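Peptidoglycan-binding domain 1 (Burkholderia, PDB 5NM7) probably binds bacterial peptidoglycan through one domain and cleaves it with a lysozyme-like N-acetylmuramidase domain, as a modular phage endolysin. Local coordinates at residues A84-V89 / A213-V218; D90-R95 / R256-Y261; A96-E101 / G179-M184. All blocks are in the same frame, centred on the assembly; numbering follows the deposited sequence.

Contact 1 of 3, residues A84-V89 / A213-V218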
loop_
_atom_site.group_PDB
_atom_site.type_symbol
_atom_site.label_atom_id
_atom_site.label_comp_id
_atom_site.label_asym_id
_atom_site.label_seq_id
_atom_site.Cartn_x
_atom_site.Cartn_y
_atom_site.Cartn_z
ATOM N N ALA A 84 11.862 5.708 5.832
ATOM C CA ALA A 84 12.017 6.344 7.149
ATOM C C ALA A 84 13.104 7.417 7.125
ATOM O O ALA A 84 12.936 8.519 7.651
ATOM C CB ALA A 84 12.327 5.310 8.227
ATOM N N ASP A 85 14.214 7.099 6.477
ATOM C CA ASP A 85 15.283 8.086 6.275
ATOM C C ASP A 85 14.850 9.278 5.446
ATOM O O ASP A 85 15.156 10.432 5.807
ATOM C CB ASP A 85 16.498 7.431 5.658
ATOM C CG ASP A 85 17.124 6.361 6.569
ATOM O OD1 ASP A 85 16.852 6.350 7.791
ATOM O OD2 ASP A 85 17.894 5.546 6.057
ATOM N N ARG A 86 14.149 9.025 4.337
ATOM C CA ARG A 86 13.643 10.099 3.510
ATOM C C ARG A 86 12.717 11.053 4.245
ATOM O O ARG A 86 12.723 12.271 3.982
ATOM C CB ARG A 86 12.926 9.563 2.262
ATOM C CG ARG A 86 13.832 8.953 1.238
ATOM C CD ARG A 86 14.564 10.058 0.482
ATOM N NE ARG A 86 13.632 10.976 -0.151
ATOM C CZ ARG A 86 12.935 10.663 -1.221
ATOM N NH1 ARG A 86 13.115 9.477 -1.765
ATOM N NH2 ARG A 86 12.100 11.535 -1.766
ATOM N N LEU A 87 11.857 10.488 5.089
ATOM C CA LEU A 87 10.844 11.250 5.806
ATOM C C LEU A 87 11.319 11.830 7.126
ATOM O O LEU A 87 10.647 12.712 7.662
ATOM C CB LEU A 87 9.612 10.364 6.073
ATOM C CG LEU A 87 8.852 9.909 4.825
ATOM C CD1 LEU A 87 7.952 8.757 5.178
ATOM C CD2 LEU A 87 8.041 11.031 4.260
ATOM N N GLN A 88 12.443 11.325 7.645
ATOM C CA GLN A 88 12.898 11.606 9.013
ATOM C C GLN A 88 11.794 11.254 10.012
ATOM O O GLN A 88 11.403 12.041 10.879
ATOM C CB GLN A 88 13.387 13.068 9.160
ATOM C CG GLN A 88 14.586 13.386 8.289
ATOM C CD GLN A 88 15.845 12.711 8.779
ATOM O OE1 GLN A 88 16.279 12.940 9.921
ATOM N NE2 GLN A 88 16.369 11.772 7.978
ATOM N N VAL A 89 11.253 10.051 9.827
ATOM C CA VAL A 89 10.190 9.503 10.656
ATOM C C VAL A 89 10.759 8.212 11.250
ATOM O O VAL A 89 11.550 7.511 10.624
ATOM C CB VAL A 89 8.926 9.266 9.792
ATOM C CG1 VAL A 89 7.884 8.416 10.513
ATOM C CG2 VAL A 89 8.296 10.588 9.345
ATOM N N ALA A 213 6.467 7.321 -4.314
ATOM C CA ALA A 213 5.403 8.267 -4.552
ATOM C C ALA A 213 4.732 8.696 -3.276
ATOM O O ALA A 213 4.492 9.925 -3.048
ATOM C CB ALA A 213 4.383 7.758 -5.532
ATOM N N PHE A 214 4.457 7.728 -2.423
ATOM C CA PHE A 214 3.900 8.050 -1.092
ATOM C C PHE A 214 4.829 8.954 -0.298
ATOM O O PHE A 214 4.376 9.946 0.267
ATOM C CB PHE A 214 3.563 6.778 -0.304
ATOM C CG PHE A 214 3.275 7.002 1.161
ATOM C CD1 PHE A 214 1.995 7.300 1.583
ATOM C CD2 PHE A 214 4.277 6.911 2.100
ATOM C CE1 PHE A 214 1.721 7.520 2.904
ATOM C CE2 PHE A 214 4.007 7.143 3.442
ATOM C CZ PHE A 214 2.726 7.433 3.831
ATOM N N VAL A 215 6.106 8.618 -0.265
ATOM C CA VAL A 215 7.097 9.438 0.460
ATOM C C VAL A 215 7.059 10.869 -0.071
ATOM O O VAL A 215 6.978 11.841 0.706
ATOM C CB VAL A 215 8.496 8.838 0.333
ATOM C CG1 VAL A 215 9.575 9.804 0.770
ATOM C CG2 VAL A 215 8.573 7.556 1.152
ATOM N N ARG A 216 7.118 11.013 -1.391
ATOM C CA ARG A 216 7.063 12.370 -1.977
ATOM C C ARG A 216 5.772 13.092 -1.644
ATOM O O ARG A 216 5.794 14.308 -1.402
ATOM C CB ARG A 216 7.301 12.333 -3.474
ATOM C CG ARG A 216 8.686 11.809 -3.861
ATOM C CD ARG A 216 8.748 11.712 -5.373
ATOM N NE ARG A 216 10.012 11.162 -5.858
ATOM C CZ ARG A 216 10.479 11.322 -7.107
ATOM N NH1 ARG A 216 9.814 12.046 -7.996
ATOM N NH2 ARG A 216 11.642 10.751 -7.454
ATOM N N PHE A 217 4.653 12.366 -1.655
ATOM C CA PHE A 217 3.337 12.899 -1.365
ATOM C C PHE A 217 3.295 13.481 0.031
ATOM O O PHE A 217 2.821 14.609 0.232
ATOM C CB PHE A 217 2.287 11.820 -1.508
ATOM C CG PHE A 217 0.900 12.268 -1.210
ATOM C CD1 PHE A 217 0.310 11.923 -0.014
ATOM C CD2 PHE A 217 0.146 12.979 -2.137
ATOM C CE1 PHE A 217 -0.985 12.312 0.239
ATOM C CE2 PHE A 217 -1.149 13.381 -1.886
ATOM C CZ PHE A 217 -1.727 13.041 -0.668
ATOM N N VAL A 218 3.850 12.732 0.965
ATOM C CA VAL A 218 3.891 13.174 2.362
ATOM C C VAL A 218 4.841 14.361 2.508
ATOM O O VAL A 218 4.501 15.346 3.184
ATOM C CB VAL A 218 4.238 12.046 3.314
ATOM C CG1 VAL A 218 4.322 12.550 4.740
ATOM C CG2 VAL A 218 3.150 10.964 3.246
#

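Contact 2 of 3, residues D90-R95 / R256-Y261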
loop_
_atom_site.group_PDB
_atom_site.type_symbol
_atom_site.label_atom_id
_atom_site.label_comp_id
_atom_site.label_asym_id
_atom_site.label_seq_id
_atom_site.Cartn_x
_atom_site.Cartn_y
_atom_site.Cartn_z
ATOM N N ASP A 90 10.368 7.930 12.488
ATOM C CA ASP A 90 10.765 6.742 13.198
ATOM C C ASP A 90 10.360 5.522 12.327
ATOM O O ASP A 90 9.286 5.500 11.731
ATOM C CB ASP A 90 10.106 6.755 14.604
ATOM C CG ASP A 90 10.778 7.773 15.601
ATOM O OD1 ASP A 90 11.919 8.254 15.384
ATOM O OD2 ASP A 90 10.153 8.075 16.635
ATOM N N LEU A 91 11.257 4.564 12.202
ATOM C CA LEU A 91 11.021 3.392 11.344
ATOM C C LEU A 91 9.724 2.681 11.740
ATOM O O LEU A 91 8.936 2.284 10.862
ATOM C CB LEU A 91 12.191 2.412 11.404
ATOM C CG LEU A 91 11.960 1.079 10.666
ATOM C CD1 LEU A 91 11.704 1.307 9.177
ATOM C CD2 LEU A 91 13.125 0.127 10.880
ATOM N N ALA A 92 9.474 2.571 13.050
ATOM C CA ALA A 92 8.246 1.947 13.534
ATOM C C ALA A 92 7.004 2.658 13.007
ATOM O O ALA A 92 5.976 2.031 12.745
ATOM C CB ALA A 92 8.221 1.900 15.053
ATOM N N ALA A 93 7.074 3.994 12.875
ATOM C CA ALA A 93 5.962 4.734 12.314
ATOM C C ALA A 93 5.743 4.439 10.838
ATOM O O ALA A 93 4.591 4.338 10.377
ATOM C CB ALA A 93 6.119 6.252 12.539
ATOM N N VAL A 94 6.834 4.290 10.104
ATOM C CA VAL A 94 6.771 3.920 8.674
ATOM C C VAL A 94 6.233 2.512 8.498
ATOM O O VAL A 94 5.383 2.286 7.655
ATOM C CB VAL A 94 8.135 4.067 7.981
ATOM C CG1 VAL A 94 8.104 3.505 6.571
ATOM C CG2 VAL A 94 8.522 5.547 7.937
ATOM N N ARG A 95 6.697 1.594 9.328
ATOM C CA ARG A 95 6.141 0.253 9.330
ATOM C C ARG A 95 4.660 0.230 9.633
ATOM O O ARG A 95 3.892 -0.472 8.963
ATOM C CB ARG A 95 6.857 -0.621 10.347
ATOM C CG ARG A 95 8.297 -0.916 10.010
ATOM C CD ARG A 95 8.764 -2.000 10.983
ATOM N NE ARG A 95 10.140 -2.417 10.776
ATOM C CZ ARG A 95 10.587 -3.210 9.789
ATOM N NH1 ARG A 95 9.774 -3.693 8.837
ATOM N NH2 ARG A 95 11.876 -3.527 9.755
ATOM N N ARG A 256 -2.040 1.497 17.217
ATOM C CA ARG A 256 -1.733 0.174 17.740
ATOM C C ARG A 256 -0.671 -0.590 16.954
ATOM O O ARG A 256 0.161 -1.275 17.538
ATOM C CB ARG A 256 -3.056 -0.596 17.982
ATOM C CG ARG A 256 -3.979 0.284 18.844
ATOM C CD ARG A 256 -4.830 -0.427 19.853
ATOM N NE ARG A 256 -5.639 0.560 20.590
ATOM C CZ ARG A 256 -6.827 0.331 21.154
ATOM N NH1 ARG A 256 -7.412 -0.864 21.083
ATOM N NH2 ARG A 256 -7.444 1.320 21.783
ATOM N N ALA A 257 -0.588 -0.392 15.633
ATOM C CA ALA A 257 0.520 -0.911 14.859
ATOM C C ALA A 257 1.871 -0.338 15.273
ATOM O O ALA A 257 2.856 -1.063 15.388
ATOM C CB ALA A 257 0.304 -0.675 13.353
ATOM N N PHE A 258 1.893 0.977 15.443
ATOM C CA PHE A 258 3.087 1.688 15.873
ATOM C C PHE A 258 3.576 1.151 17.224
ATOM O O PHE A 258 4.770 0.876 17.372
ATOM C CB PHE A 258 2.806 3.187 16.010
ATOM C CG PHE A 258 3.947 3.938 16.656
ATOM C CD1 PHE A 258 5.136 4.180 15.960
ATOM C CD2 PHE A 258 3.847 4.357 17.972
ATOM C CE1 PHE A 258 6.202 4.847 16.556
ATOM C CE2 PHE A 258 4.919 4.998 18.585
ATOM C CZ PHE A 258 6.093 5.245 17.882
ATOM N N ASP A 259 2.643 0.964 18.160
ATOM C CA ASP A 259 3.011 0.380 19.470
ATOM C C ASP A 259 3.651 -0.987 19.250
ATOM O O ASP A 259 4.687 -1.272 19.815
ATOM C CB ASP A 259 1.805 0.255 20.405
ATOM C CG ASP A 259 1.261 1.616 20.895
ATOM O OD1 ASP A 259 1.980 2.645 20.821
ATOM O OD2 ASP A 259 0.079 1.658 21.328
ATOM N N ARG A 260 3.039 -1.829 18.417
ATOM C CA ARG A 260 3.617 -3.156 18.119
ATOM C C ARG A 260 5.036 -3.100 17.585
ATOM O O ARG A 260 5.917 -3.838 18.032
ATOM C CB ARG A 260 2.772 -3.944 17.108
ATOM C CG ARG A 260 1.761 -4.885 17.691
ATOM C CD ARG A 260 1.194 -5.817 16.627
ATOM N NE ARG A 260 0.664 -5.178 15.418
ATOM C CZ ARG A 260 -0.536 -4.597 15.292
ATOM N NH1 ARG A 260 -1.402 -4.508 16.318
ATOM N NH2 ARG A 260 -0.874 -4.067 14.120
ATOM N N TYR A 261 5.257 -2.238 16.595
ATOM C CA TYR A 261 6.558 -2.107 15.979
ATOM C C TYR A 261 7.596 -1.467 16.885
ATOM O O TYR A 261 8.778 -1.795 16.783
ATOM C CB TYR A 261 6.489 -1.356 14.634
ATOM C CG TYR A 261 5.813 -2.154 13.538
ATOM C CD1 TYR A 261 6.374 -3.358 13.088
ATOM C CD2 TYR A 261 4.645 -1.710 12.951
ATOM C CE1 TYR A 261 5.773 -4.098 12.079
ATOM C CE2 TYR A 261 4.040 -2.431 11.946
ATOM C CZ TYR A 261 4.609 -3.627 11.520
ATOM O OH TYR A 261 3.976 -4.332 10.525
#

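Contact 3 of 3, residues A96-E101 / G179-M184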
loop_
_atom_site.group_PDB
_atom_site.type_symbol
_atom_site.label_atom_id
_atom_site.label_comp_id
_atom_site.label_asym_id
_atom_site.label_seq_id
_atom_site.Cartn_x
_atom_site.Cartn_y
_atom_site.Cartn_z
ATOM N N ALA A 96 4.214 1.032 10.616
ATOM C CA ALA A 96 2.793 1.166 10.908
ATOM C C ALA A 96 1.986 1.730 9.765
ATOM O O ALA A 96 0.963 1.231 9.425
ATOM C CB ALA A 96 2.591 2.018 12.154
ATOM N N VAL A 97 2.477 2.792 9.123
ATOM C CA VAL A 97 1.804 3.352 7.949
ATOM C C VAL A 97 1.716 2.370 6.808
ATOM O O VAL A 97 0.682 2.246 6.155
ATOM C CB VAL A 97 2.492 4.625 7.457
ATOM C CG1 VAL A 97 1.906 5.086 6.128
ATOM C CG2 VAL A 97 2.243 5.706 8.475
ATOM N N ASN A 98 2.811 1.692 6.550
ATOM C CA ASN A 98 2.825 0.679 5.504
ATOM C C ASN A 98 1.819 -0.420 5.780
ATOM O O ASN A 98 1.056 -0.810 4.901
ATOM C CB ASN A 98 4.202 0.093 5.356
ATOM C CG ASN A 98 4.299 -0.812 4.159
ATOM O OD1 ASN A 98 4.041 -0.396 3.027
ATOM N ND2 ASN A 98 4.644 -2.061 4.398
ATOM N N GLU A 99 1.792 -0.917 7.007
ATOM C CA GLU A 99 0.816 -1.953 7.359
ATOM C C GLU A 99 -0.625 -1.532 7.196
ATOM O O GLU A 99 -1.457 -2.288 6.673
ATOM C CB GLU A 99 1.063 -2.446 8.803
ATOM C CG GLU A 99 0.137 -3.583 9.239
ATOM C CD GLU A 99 0.415 -4.086 10.645
ATOM O OE1 GLU A 99 1.560 -4.070 11.075
ATOM O OE2 GLU A 99 -0.560 -4.462 11.303
ATOM N N VAL A 100 -0.951 -0.335 7.662
ATOM C CA VAL A 100 -2.326 0.093 7.707
ATOM C C VAL A 100 -2.792 0.708 6.395
ATOM O O VAL A 100 -3.939 0.479 5.970
ATOM C CB VAL A 100 -2.523 1.072 8.871
ATOM C CG1 VAL A 100 -3.930 1.611 8.858
ATOM C CG2 VAL A 100 -2.193 0.355 10.180
ATOM N N GLU A 101 -1.930 1.506 5.763
ATOM C CA GLU A 101 -2.339 2.338 4.633
ATOM C C GLU A 101 -2.072 1.718 3.275
ATOM O O GLU A 101 -2.727 2.091 2.324
ATOM C CB GLU A 101 -1.660 3.685 4.666
ATOM C CG GLU A 101 -1.989 4.479 5.909
ATOM C CD GLU A 101 -3.401 5.022 5.925
ATOM O OE1 GLU A 101 -4.213 4.735 5.029
ATOM O OE2 GLU A 101 -3.730 5.805 6.881
ATOM N N GLY A 179 -0.937 2.300 -7.521
ATOM C CA GLY A 179 -0.059 1.507 -6.691
ATOM C C GLY A 179 -0.561 1.321 -5.268
ATOM O O GLY A 179 -1.716 1.594 -4.955
ATOM N N ALA A 180 0.349 0.794 -4.448
ATOM C CA ALA A 180 0.047 0.298 -3.119
ATOM C C ALA A 180 -0.515 1.396 -2.224
ATOM O O ALA A 180 -1.354 1.114 -1.363
ATOM C CB ALA A 180 1.296 -0.278 -2.479
ATOM N N PHE A 181 -0.101 2.659 -2.471
ATOM C CA PHE A 181 -0.626 3.806 -1.701
ATOM C C PHE A 181 -1.636 4.673 -2.423
ATOM O O PHE A 181 -2.056 5.697 -1.916
ATOM C CB PHE A 181 0.558 4.634 -1.174
ATOM C CG PHE A 181 1.377 3.878 -0.209
ATOM C CD1 PHE A 181 1.040 3.842 1.145
ATOM C CD2 PHE A 181 2.422 3.109 -0.631
ATOM C CE1 PHE A 181 1.763 3.078 2.022
ATOM C CE2 PHE A 181 3.165 2.377 0.268
ATOM C CZ PHE A 181 2.815 2.332 1.595
ATOM N N GLN A 182 -2.045 4.254 -3.622
ATOM C CA GLN A 182 -3.112 4.899 -4.352
ATOM C C GLN A 182 -2.918 6.416 -4.459
ATOM O O GLN A 182 -3.799 7.207 -4.077
ATOM C CB GLN A 182 -4.467 4.481 -3.778
ATOM C CG GLN A 182 -4.775 3.022 -4.064
ATOM C CD GLN A 182 -5.071 2.790 -5.541
ATOM O OE1 GLN A 182 -6.147 3.151 -6.004
ATOM N NE2 GLN A 182 -4.124 2.252 -6.271
ATOM N N ILE A 183 -1.738 6.786 -4.936
ATOM C CA ILE A 183 -1.406 8.202 -5.136
ATOM C C ILE A 183 -2.054 8.659 -6.435
ATOM O O ILE A 183 -1.880 8.012 -7.493
ATOM C CB ILE A 183 0.094 8.422 -5.113
ATOM C CG1 ILE A 183 0.718 7.916 -3.804
ATOM C CG2 ILE A 183 0.420 9.896 -5.361
ATOM C CD1 ILE A 183 0.187 8.549 -2.536
ATOM N N MET A 184 -2.811 9.762 -6.371
ATOM C CA MET A 184 -3.411 10.318 -7.566
ATOM C C MET A 184 -2.374 10.832 -8.547
ATOM O O MET A 184 -1.434 11.539 -8.188
ATOM C CB MET A 184 -4.381 11.415 -7.227
ATOM C CG MET A 184 -5.626 10.957 -6.493
ATOM S SD MET A 184 -6.674 9.850 -7.444
ATOM C CE MET A 184 -7.063 10.779 -8.917
HETATM O O HOH W 1 -2.954 4.481 0.951
#

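Contact 1 of 3, residues A84-V89 / A213-V218
With chi1 at -71°, the CG of Arg86 stands beside its own backbone N, and two further bends, at chi2 and chi3, fold the chain back over Val215, whose CG1 is turned anti to the backbone N (166°) to meet it. That methyl touches Arg86 CB at 3.7 Å and also lies over the centre of one face of the guanidinium, 3.9 Å above its plane. The CG of Arg216 comes to the edge of the same group, 4.0 Å from Arg86 NH2. The two guanidinium planes are 61° apart; Glu212, one turn before Arg216, forms salt bridges with both arginines and would offset their like charges. Deeper in, Leu87 CD2 rests 3.8 Å from Val215 O and 4.0 Å from Val218 CG1, and Leu225 of helix 222-229 covers both Leu87 and Val218. Arg86 and Val215 both touch a bound glycine, in a pocket between helices 77-87 and 207-219 that also holds Glu212. Just past Leu87, helix 77-87 ends in a Schellman motif: Gln88, with positive phi, is the C-prime residue, and a weak Gln88 N to Asp85 O bond accompanies that of Val89 N to Ala84 O (3.1 Å).

Contact 2 of 3, residues D90-R95 / R256-Y261
Helices 91-101 and 250-265 pack against each other in the N-acetylmuramidase domain, their short segments crossing steeply, at 133° between their N-to-C directions, with axes 8.1 Å apart. Small residues line the close approach: the CB of Ala92 meets the CB of Tyr261 at 3.7 Å and, on its other flank, Phe258 CE1 at 3.9 Å. Phe258 has CG anti to its backbone N (chi1 171°), which swings the ring out from the helix toward Ala92 and Ala93 and presents its edge to the opposite backbone; Ala93 N lies in the ring plane, 3.6 Å from Phe258 CD1. Tyr261 makes the opposite use of its ring. Its face is turned to Arg95, whose CB sits 3.5 Å above the centroid, only 10° off the normal, in a CH-pi contact. From there the extended Arg95 chain runs across the ring at about a right angle to the tyrosine side chain, with CD 3.5 Å from Tyr261 CD1. The guanidinium runs on past the ring to its salt bridge with Asp77. The phenol is fixed at its far end as well, since Tyr261 OH hydrogen-bonds to Glu99, one turn after Arg95 on the same helix. Both ends of this Arg95-Tyr261 pair are thus tied by polar partners, while the middle is held by the CH-pi contact and the arginine methylenes. Ala96 continues the small-residue strip, touching Ala257 and Phe258. Alanines of one helix meeting aromatic rings of the other make this a close helix-helix packing within a mainly helical, lysozyme-like domain.

Contact 3 of 3, residues A96-E101 / G179-M184
The ring of Phe181 pushes its edge against helix 91-101, and its tight point is Asn98, whose OD1 lies near the ring plane, 3.3 Å from Phe181 CZ, a placement that sets the carbonyl oxygen against the weakly positive C-H rim. Asn98 reaches it with CG anti to the backbone N (chi1 -172°); its amide is inclined 40° to the ring. Val97 O also lies near the ring plane, but at 4.4 Å from Phe181 CE1. Phe214 and Leu211 of helix 207-219 and Tyr240 of helix 233-241 pack against the ring as well. The contact is looser toward the end of the helix, where one water bridges the two backbones, donating to Glu101 O at 2.8 Å and to Phe181 O at 3.2 Å. Glu101 meets the ring mainly with its backbone, C lying 4.3 Å from Phe181 CE1, and its carboxylate turns away to Asn241. The turn carrying Phe181 is secured within itself, for Gly179 O accepts from both Gln182 N and Gln182 NE2, the latter a nearly straight bond of 2.8 Å on a lone pair. Phe181 thus rides on a type I turn with a G1 bulge, joining strands 176-178 and 183-184 of a small antiparallel sheet in the lysozyme-like domain.

Helix 91-101 ties the three contacts together: contacts 2 and 3 use its successive halves, while contact 1 holds helix 77-87, just before it, with Ala84 and Val89 packed on Val94. Contact 3 lies nearest the centre of the chain and pairs helix with turn through a ring edge and a water. Contact 1 is also buried but ends in arginines beside bound glycine; contact 2, partly buried, relies on alanines, one ring face, one ring edge and arginine methylenes. Phe214, on helix 207-219, meets Val97 and Phe181 and so joins contacts 1 and 3. Glu99 joins contacts 2 and 3, adding a salt bridge with Arg260 to its hold on the phenol.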